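Cobalamin biosynthesis protein CobN (Mycobacterium tuberculosis, PDB 7C6O) probably serves as the large, catalytic subunit of the cobaltochelatase that inserts cobalt into the corrin ring during cobalamin biosynthesis. Local coordinates at residues R659-L667 with S1112-R1120; I898-V907 with V951-V962. All coordinates share one frame; numbering follows the deposited sequence.

Contact 1 of 2, residues R659-L667 with S1112-R1120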
# COMPACT_ATOMS: atom_id res chain seq x y z
N ARG A 659 39.00 -8.14 -19.68
CA ARG A 659 39.79 -8.36 -18.47
C ARG A 659 40.22 -7.04 -17.85
O ARG A 659 40.14 -6.87 -16.62
CB ARG A 659 41.02 -9.22 -18.80
CG ARG A 659 40.70 -10.68 -19.09
CD ARG A 659 40.48 -11.46 -17.81
NE ARG A 659 41.74 -11.73 -17.12
CZ ARG A 659 41.83 -12.20 -15.88
NH1 ARG A 659 40.73 -12.46 -15.18
NH2 ARG A 659 43.02 -12.42 -15.33
N ALA A 660 40.67 -6.09 -18.67
CA ALA A 660 41.18 -4.82 -18.13
C ALA A 660 40.08 -4.03 -17.44
O ALA A 660 40.33 -3.35 -16.43
CB ALA A 660 41.82 -4.00 -19.25
N ALA A 661 38.85 -4.09 -17.96
CA ALA A 661 37.73 -3.35 -17.40
C ALA A 661 36.96 -4.12 -16.33
O ALA A 661 35.95 -3.62 -15.84
CB ALA A 661 36.77 -2.93 -18.51
N LYS A 662 37.42 -5.32 -15.97
CA LYS A 662 36.79 -6.19 -14.98
C LYS A 662 35.41 -6.67 -15.41
O LYS A 662 34.59 -7.05 -14.57
CB LYS A 662 36.69 -5.50 -13.61
CG LYS A 662 37.99 -4.88 -13.12
CD LYS A 662 39.10 -5.91 -13.04
CE LYS A 662 38.84 -6.94 -11.95
NZ LYS A 662 39.91 -7.97 -11.94
N MET A 663 35.12 -6.66 -16.72
CA MET A 663 33.82 -7.13 -17.18
C MET A 663 33.67 -8.63 -17.08
O MET A 663 32.54 -9.13 -17.17
CB MET A 663 33.59 -6.69 -18.63
CG MET A 663 33.48 -5.19 -18.79
SD MET A 663 33.54 -4.74 -20.53
CE MET A 663 33.44 -2.95 -20.41
N ASP A 664 34.76 -9.37 -16.88
CA ASP A 664 34.64 -10.80 -16.60
C ASP A 664 33.88 -11.05 -15.30
O ASP A 664 33.32 -12.13 -15.13
CB ASP A 664 36.03 -11.45 -16.55
CG ASP A 664 36.99 -10.73 -15.61
OD1 ASP A 664 36.84 -9.50 -15.42
OD2 ASP A 664 37.89 -11.40 -15.08
N HIS A 665 33.85 -10.07 -14.40
CA HIS A 665 32.99 -10.17 -13.22
C HIS A 665 31.52 -10.03 -13.61
O HIS A 665 30.68 -10.86 -13.21
CB HIS A 665 33.39 -9.11 -12.20
CG HIS A 665 32.59 -9.17 -10.93
ND1 HIS A 665 31.87 -8.09 -10.45
CD2 HIS A 665 32.38 -10.17 -10.05
CE1 HIS A 665 31.27 -8.43 -9.33
NE2 HIS A 665 31.56 -9.69 -9.06
N ASP A 666 31.19 -9.00 -14.40
CA ASP A 666 29.82 -8.84 -14.89
C ASP A 666 29.35 -10.08 -15.63
O ASP A 666 28.19 -10.49 -15.50
CB ASP A 666 29.73 -7.62 -15.81
CG ASP A 666 30.27 -6.36 -15.19
OD1 ASP A 666 31.47 -6.34 -14.83
OD2 ASP A 666 29.50 -5.39 -15.08
N LEU A 667 30.23 -10.67 -16.43
CA LEU A 667 29.88 -11.75 -17.34
C LEU A 667 30.03 -13.13 -16.72
O LEU A 667 29.73 -14.13 -17.39
CB LEU A 667 30.72 -11.65 -18.61
CG LEU A 667 30.53 -10.36 -19.40
CD1 LEU A 667 31.63 -10.17 -20.43
CD2 LEU A 667 29.16 -10.35 -20.08
N SER A 1112 24.39 -11.24 -7.99
CA SER A 1112 25.65 -10.65 -8.42
C SER A 1112 25.51 -10.01 -9.80
O SER A 1112 26.03 -8.91 -10.03
CB SER A 1112 26.76 -11.70 -8.44
OG SER A 1112 27.94 -11.16 -8.99
N GLU A 1113 24.81 -10.68 -10.72
CA GLU A 1113 24.59 -10.12 -12.05
C GLU A 1113 23.76 -8.84 -11.98
O GLU A 1113 24.08 -7.85 -12.66
CB GLU A 1113 23.89 -11.15 -12.94
CG GLU A 1113 24.80 -12.28 -13.41
CD GLU A 1113 24.04 -13.41 -14.10
OE1 GLU A 1113 22.80 -13.47 -13.97
OE2 GLU A 1113 24.69 -14.23 -14.77
N GLU A 1114 22.70 -8.83 -11.18
CA GLU A 1114 21.86 -7.64 -11.08
C GLU A 1114 22.62 -6.49 -10.42
O GLU A 1114 22.44 -5.33 -10.80
CB GLU A 1114 20.58 -7.96 -10.31
CG GLU A 1114 19.66 -6.76 -10.07
CD GLU A 1114 18.95 -6.28 -11.33
OE1 GLU A 1114 19.14 -6.89 -12.41
OE2 GLU A 1114 18.19 -5.30 -11.24
N THR A 1115 23.48 -6.79 -9.45
CA THR A 1115 24.24 -5.74 -8.78
C THR A 1115 25.20 -5.06 -9.75
O THR A 1115 25.25 -3.82 -9.82
CB THR A 1115 25.00 -6.31 -7.58
OG1 THR A 1115 24.07 -6.88 -6.65
CG2 THR A 1115 25.78 -5.20 -6.88
N THR A 1116 25.96 -5.85 -10.52
CA THR A 1116 26.88 -5.26 -11.48
C THR A 1116 26.13 -4.54 -12.60
O THR A 1116 26.62 -3.53 -13.11
CB THR A 1116 27.81 -6.32 -12.07
OG1 THR A 1116 27.05 -7.33 -12.73
CG2 THR A 1116 28.64 -6.95 -10.96
N ARG A 1117 24.96 -5.05 -13.00
CA ARG A 1117 24.14 -4.35 -13.99
C ARG A 1117 23.72 -2.98 -13.47
O ARG A 1117 23.86 -1.97 -14.17
CB ARG A 1117 22.92 -5.19 -14.35
CG ARG A 1117 23.17 -6.26 -15.39
CD ARG A 1117 22.00 -7.23 -15.44
NE ARG A 1117 22.12 -8.19 -16.53
CZ ARG A 1117 21.43 -8.13 -17.66
NH1 ARG A 1117 20.55 -7.16 -17.86
NH2 ARG A 1117 21.61 -9.05 -18.60
N VAL A 1118 23.20 -2.93 -12.24
CA VAL A 1118 22.81 -1.66 -11.64
C VAL A 1118 24.02 -0.77 -11.46
O VAL A 1118 23.96 0.45 -11.67
CB VAL A 1118 22.07 -1.91 -10.31
CG1 VAL A 1118 21.92 -0.62 -9.52
CG2 VAL A 1118 20.71 -2.53 -10.58
N PHE A 1119 25.16 -1.36 -11.09
CA PHE A 1119 26.37 -0.58 -10.86
C PHE A 1119 26.81 0.15 -12.13
O PHE A 1119 27.08 1.35 -12.11
CB PHE A 1119 27.49 -1.49 -10.35
CG PHE A 1119 28.70 -0.76 -9.83
CD1 PHE A 1119 28.72 -0.26 -8.53
CD2 PHE A 1119 29.81 -0.56 -10.63
CE1 PHE A 1119 29.82 0.41 -8.05
CE2 PHE A 1119 30.92 0.11 -10.14
CZ PHE A 1119 30.93 0.60 -8.85
N ARG A 1120 26.86 -0.57 -13.25
CA ARG A 1120 27.34 0.05 -14.48
C ARG A 1120 26.26 0.89 -15.16
O ARG A 1120 26.56 1.97 -15.68
CB ARG A 1120 27.86 -1.02 -15.44
CG ARG A 1120 29.10 -1.74 -14.96
CD ARG A 1120 29.81 -2.36 -16.13
NE ARG A 1120 30.86 -3.30 -15.75
CZ ARG A 1120 32.15 -2.99 -15.67
NH1 ARG A 1120 32.56 -1.76 -15.93
NH2 ARG A 1120 33.02 -3.93 -15.32
O HOH W 1 35.37 -0.93 -15.81
O HOH W 2 28.00 -10.48 -11.93
O HOH W 3 25.73 -8.49 -15.04

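Contact 2 of 2, residues I898-V907 with V951-V962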
# COMPACT_ATOMS: atom_id res chain seq x y z
N ILE A 898 2.49 -13.62 -5.74
CA ILE A 898 1.55 -14.62 -5.24
C ILE A 898 1.42 -15.76 -6.23
O ILE A 898 1.45 -16.94 -5.86
CB ILE A 898 0.19 -13.97 -4.95
CG1 ILE A 898 0.36 -12.78 -4.00
CG2 ILE A 898 -0.78 -15.00 -4.39
CD1 ILE A 898 -0.75 -11.75 -4.12
N ALA A 899 1.27 -15.42 -7.51
CA ALA A 899 1.16 -16.44 -8.55
C ALA A 899 2.41 -17.30 -8.63
O ALA A 899 2.33 -18.51 -8.89
CB ALA A 899 0.87 -15.79 -9.90
N GLU A 900 3.59 -16.70 -8.41
CA GLU A 900 4.82 -17.47 -8.47
C GLU A 900 4.86 -18.53 -7.37
O GLU A 900 5.25 -19.67 -7.61
CB GLU A 900 6.04 -16.55 -8.36
CG GLU A 900 7.36 -17.29 -8.54
CD GLU A 900 8.57 -16.38 -8.39
OE1 GLU A 900 8.40 -15.21 -8.01
OE2 GLU A 900 9.70 -16.86 -8.64
N VAL A 901 4.45 -18.16 -6.15
CA VAL A 901 4.37 -19.13 -5.06
C VAL A 901 3.44 -20.28 -5.43
O VAL A 901 3.78 -21.46 -5.30
CB VAL A 901 3.93 -18.45 -3.76
CG1 VAL A 901 3.75 -19.48 -2.65
CG2 VAL A 901 4.94 -17.38 -3.34
N LEU A 902 2.24 -19.94 -5.91
CA LEU A 902 1.27 -20.96 -6.31
C LEU A 902 1.83 -21.84 -7.43
O LEU A 902 1.66 -23.06 -7.41
CB LEU A 902 -0.04 -20.30 -6.74
CG LEU A 902 -0.80 -19.58 -5.62
CD1 LEU A 902 -2.04 -18.88 -6.17
CD2 LEU A 902 -1.18 -20.55 -4.52
N ALA A 903 2.50 -21.23 -8.41
CA ALA A 903 3.04 -22.00 -9.53
C ALA A 903 4.12 -22.97 -9.07
O ALA A 903 4.17 -24.11 -9.53
CB ALA A 903 3.58 -21.06 -10.60
N LEU A 904 4.98 -22.53 -8.15
CA LEU A 904 6.03 -23.42 -7.65
C LEU A 904 5.42 -24.61 -6.91
O LEU A 904 5.89 -25.75 -7.06
CB LEU A 904 6.99 -22.65 -6.74
CG LEU A 904 7.90 -21.64 -7.44
CD1 LEU A 904 8.53 -20.70 -6.43
CD2 LEU A 904 8.96 -22.36 -8.25
N LEU A 905 4.38 -24.36 -6.11
CA LEU A 905 3.69 -25.43 -5.40
C LEU A 905 2.89 -26.33 -6.34
O LEU A 905 2.56 -27.46 -5.97
CB LEU A 905 2.74 -24.85 -4.35
CG LEU A 905 3.36 -24.01 -3.24
CD1 LEU A 905 2.27 -23.43 -2.35
CD2 LEU A 905 4.33 -24.85 -2.42
N GLY A 906 2.57 -25.86 -7.54
CA GLY A 906 1.75 -26.63 -8.45
C GLY A 906 0.27 -26.46 -8.22
O GLY A 906 -0.49 -27.43 -8.36
N VAL A 907 -0.16 -25.25 -7.86
CA VAL A 907 -1.56 -24.96 -7.55
C VAL A 907 -2.02 -23.81 -8.43
O VAL A 907 -1.33 -22.79 -8.53
CB VAL A 907 -1.74 -24.61 -6.06
CG1 VAL A 907 -3.19 -24.23 -5.77
CG2 VAL A 907 -1.31 -25.77 -5.19
N VAL A 951 -5.00 -13.24 0.91
CA VAL A 951 -3.90 -13.90 0.21
C VAL A 951 -3.04 -14.71 1.17
O VAL A 951 -2.59 -15.81 0.83
CB VAL A 951 -3.07 -12.87 -0.56
CG1 VAL A 951 -1.90 -13.55 -1.24
CG2 VAL A 951 -3.93 -12.13 -1.58
N VAL A 952 -2.78 -14.17 2.36
CA VAL A 952 -2.06 -14.93 3.39
C VAL A 952 -2.74 -16.26 3.64
O VAL A 952 -2.10 -17.32 3.68
CB VAL A 952 -1.94 -14.10 4.68
CG1 VAL A 952 -1.37 -14.95 5.81
CG2 VAL A 952 -1.08 -12.87 4.45
N THR A 953 -4.07 -16.23 3.80
CA THR A 953 -4.82 -17.46 3.97
C THR A 953 -4.76 -18.32 2.70
O THR A 953 -4.65 -19.54 2.78
CB THR A 953 -6.27 -17.14 4.33
OG1 THR A 953 -6.29 -16.29 5.48
CG2 THR A 953 -7.03 -18.41 4.64
N MET A 954 -4.83 -17.67 1.53
CA MET A 954 -4.78 -18.41 0.27
C MET A 954 -3.47 -19.17 0.12
O MET A 954 -3.46 -20.35 -0.26
CB MET A 954 -4.97 -17.44 -0.90
CG MET A 954 -4.85 -18.09 -2.27
SD MET A 954 -4.57 -16.90 -3.59
CE MET A 954 -5.97 -15.80 -3.38
N LEU A 955 -2.34 -18.52 0.41
CA LEU A 955 -1.05 -19.20 0.28
C LEU A 955 -0.90 -20.30 1.32
O LEU A 955 -0.36 -21.37 1.02
CB LEU A 955 0.09 -18.19 0.39
CG LEU A 955 0.19 -17.16 -0.75
CD1 LEU A 955 1.36 -16.23 -0.52
CD2 LEU A 955 0.31 -17.86 -2.10
N ASP A 956 -1.38 -20.06 2.54
CA ASP A 956 -1.34 -21.11 3.55
C ASP A 956 -2.20 -22.30 3.15
O ASP A 956 -1.80 -23.45 3.33
CB ASP A 956 -1.78 -20.55 4.90
CG ASP A 956 -1.63 -21.55 6.03
OD1 ASP A 956 -0.54 -22.15 6.15
OD2 ASP A 956 -2.59 -21.73 6.81
N ASP A 957 -3.38 -22.03 2.59
CA ASP A 957 -4.24 -23.12 2.11
C ASP A 957 -3.54 -23.94 1.03
O ASP A 957 -3.68 -25.17 0.99
CB ASP A 957 -5.55 -22.56 1.56
CG ASP A 957 -6.49 -22.08 2.65
OD1 ASP A 957 -6.24 -22.38 3.84
OD2 ASP A 957 -7.49 -21.41 2.31
N ALA A 958 -2.77 -23.28 0.16
CA ALA A 958 -2.12 -24.00 -0.94
C ALA A 958 -1.02 -24.92 -0.42
O ALA A 958 -0.88 -26.05 -0.90
CB ALA A 958 -1.56 -23.01 -1.95
N VAL A 959 -0.23 -24.45 0.54
CA VAL A 959 0.82 -25.28 1.12
C VAL A 959 0.22 -26.52 1.78
O VAL A 959 0.67 -27.65 1.54
CB VAL A 959 1.66 -24.47 2.13
CG1 VAL A 959 2.62 -25.39 2.87
CG2 VAL A 959 2.41 -23.36 1.42
N ARG A 960 -0.79 -26.32 2.62
CA ARG A 960 -1.43 -27.46 3.28
C ARG A 960 -2.13 -28.37 2.28
O ARG A 960 -2.16 -29.59 2.47
CB ARG A 960 -2.41 -26.96 4.34
CG ARG A 960 -1.73 -26.40 5.58
CD ARG A 960 -2.73 -25.92 6.62
NE ARG A 960 -3.29 -24.62 6.26
CZ ARG A 960 -4.51 -24.44 5.78
NH1 ARG A 960 -5.32 -25.48 5.60
NH2 ARG A 960 -4.93 -23.22 5.48
N LEU A 961 -2.68 -27.79 1.21
CA LEU A 961 -3.29 -28.59 0.15
C LEU A 961 -2.30 -29.60 -0.41
O LEU A 961 -2.56 -30.81 -0.41
CB LEU A 961 -3.81 -27.66 -0.95
CG LEU A 961 -5.08 -28.01 -1.74
CD1 LEU A 961 -5.26 -27.01 -2.88
CD2 LEU A 961 -5.07 -29.43 -2.27
N VAL A 962 -1.15 -29.12 -0.89
CA VAL A 962 -0.20 -30.01 -1.54
C VAL A 962 0.60 -30.84 -0.55
O VAL A 962 1.10 -31.91 -0.91
CB VAL A 962 0.76 -29.23 -2.45
CG1 VAL A 962 -0.01 -28.55 -3.56
CG2 VAL A 962 1.56 -28.21 -1.65

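Contact 1 of 2, residues R659-L667 with S1112-R1120
D666 and T1116 bring the backbones closest, their CA atoms 5.8 Å apart, where the weakly bonded helical turn at about 663-666 lies against helix 1111-1123. R1120 reaches across from that helix with its chain extended from CG to NE (chi2 -159°, chi3 -168°) and grips the D666 carboxylate side-on. R1120 NE donates to D666 OD2 at 2.6 Å and R1120 NH2 to D666 OD1, two hydrogen bonds of one salt bridge. The two planes are 34° apart; R1120 NE comes to OD2 of D666 from above the carboxylate plane, while NH2 meets OD1 on its syn side. R1120 NH2 has a second acceptor, A661 O at 3.0 Å, which also takes a bond from water 1; that water accepts from R1120 NH1.

A661 belongs to the Schellman motif that ends helix 647-660, one residue before K662, whose phi is positive, so the arginine docks on a helix C terminus. M663 CG rests 3.7 Å above one face of the R1120 guanidinium, offset toward the rim, while W1163 of helix 1162-1174 touches both R1120 and D666. T1116 CG2 presses on H665 CE1 at 3.4 Å, approaching the imidazole obliquely. Water 3 joins D666 O to T1116 OG1, and water 2 H665 O to S1112 OG.

Contact 2 of 2, residues I898-V907 with V951-V962
L902 O receives two backbone N-H groups at the end of its helix, a sound bond from V907 N at 2.9 Å and a weak one from G906 N. G906 N also bonds weakly to A903 O; with V907 N to L902 O this makes a Schellman motif, G906 at positive phi being its C-prime residue, and the reversal turns V907 toward helix 949-963. The carbonyl O of L905 touches V962 CG1 and accepts a hydrogen bond from R933.

Everything else across the interface is apolar. L955 works through one methyl: its CD2 lies 3.8 Å from I898 CG2, equally near V901 CG1, and close to L902 CD2, crossing each side chain at about a right angle. I898 and V951 instead reach for each other tip to tip, with I898 CD1 3.6 Å from V951 CG1. One turn on, L902 CD2 comes down on the small A958 CB at 3.6 Å, and its other methyl meets M954 SD. L905 holds CG anti to its carbonyl carbon (chi1 -61°), and from there CD1 touches both A958 CB and V959 CG2, about a right angle apart around it. At the C-terminal end, V907 CG2 and V962 CG1 are squeezed to 3.5 Å, tight for two carbons.

The short helix segments run almost parallel, at 6°, with their axes 10.3 Å apart. V901 and V952 both rest on strand 935-940, while L921 of strand 918-923, outside that strand's sheet, touches V907, M954 and A958. Helix 896-905 lies on the crossover from strand 880-885 to its parallel neighbour 935-940 and helix 949-963 on that from 935-940 to 995-997, consistent with a Rossmann-like alpha/beta fold.

How the contacts relate
Coming from the N terminus, the chain builds three other sheets before it reaches 659-667, in a helical region between helices 624-642 and 675-694, and meets the partner of this segment only 444 residues later. Within that span contact 2 closes a much shorter loop of 43 residues, which includes strand 935-940, so the two contacts nest and do not cross. Contact 2 joins two helices packed beside the eight-stranded mixed sheet. The same sheet ends at strand 1107-1110, which leads directly into helix 1111-1123, and contact 1 fastens that helix to the helical region. The centres are about 36 Å apart and the nearest atoms about 14 Å, with no direct touch.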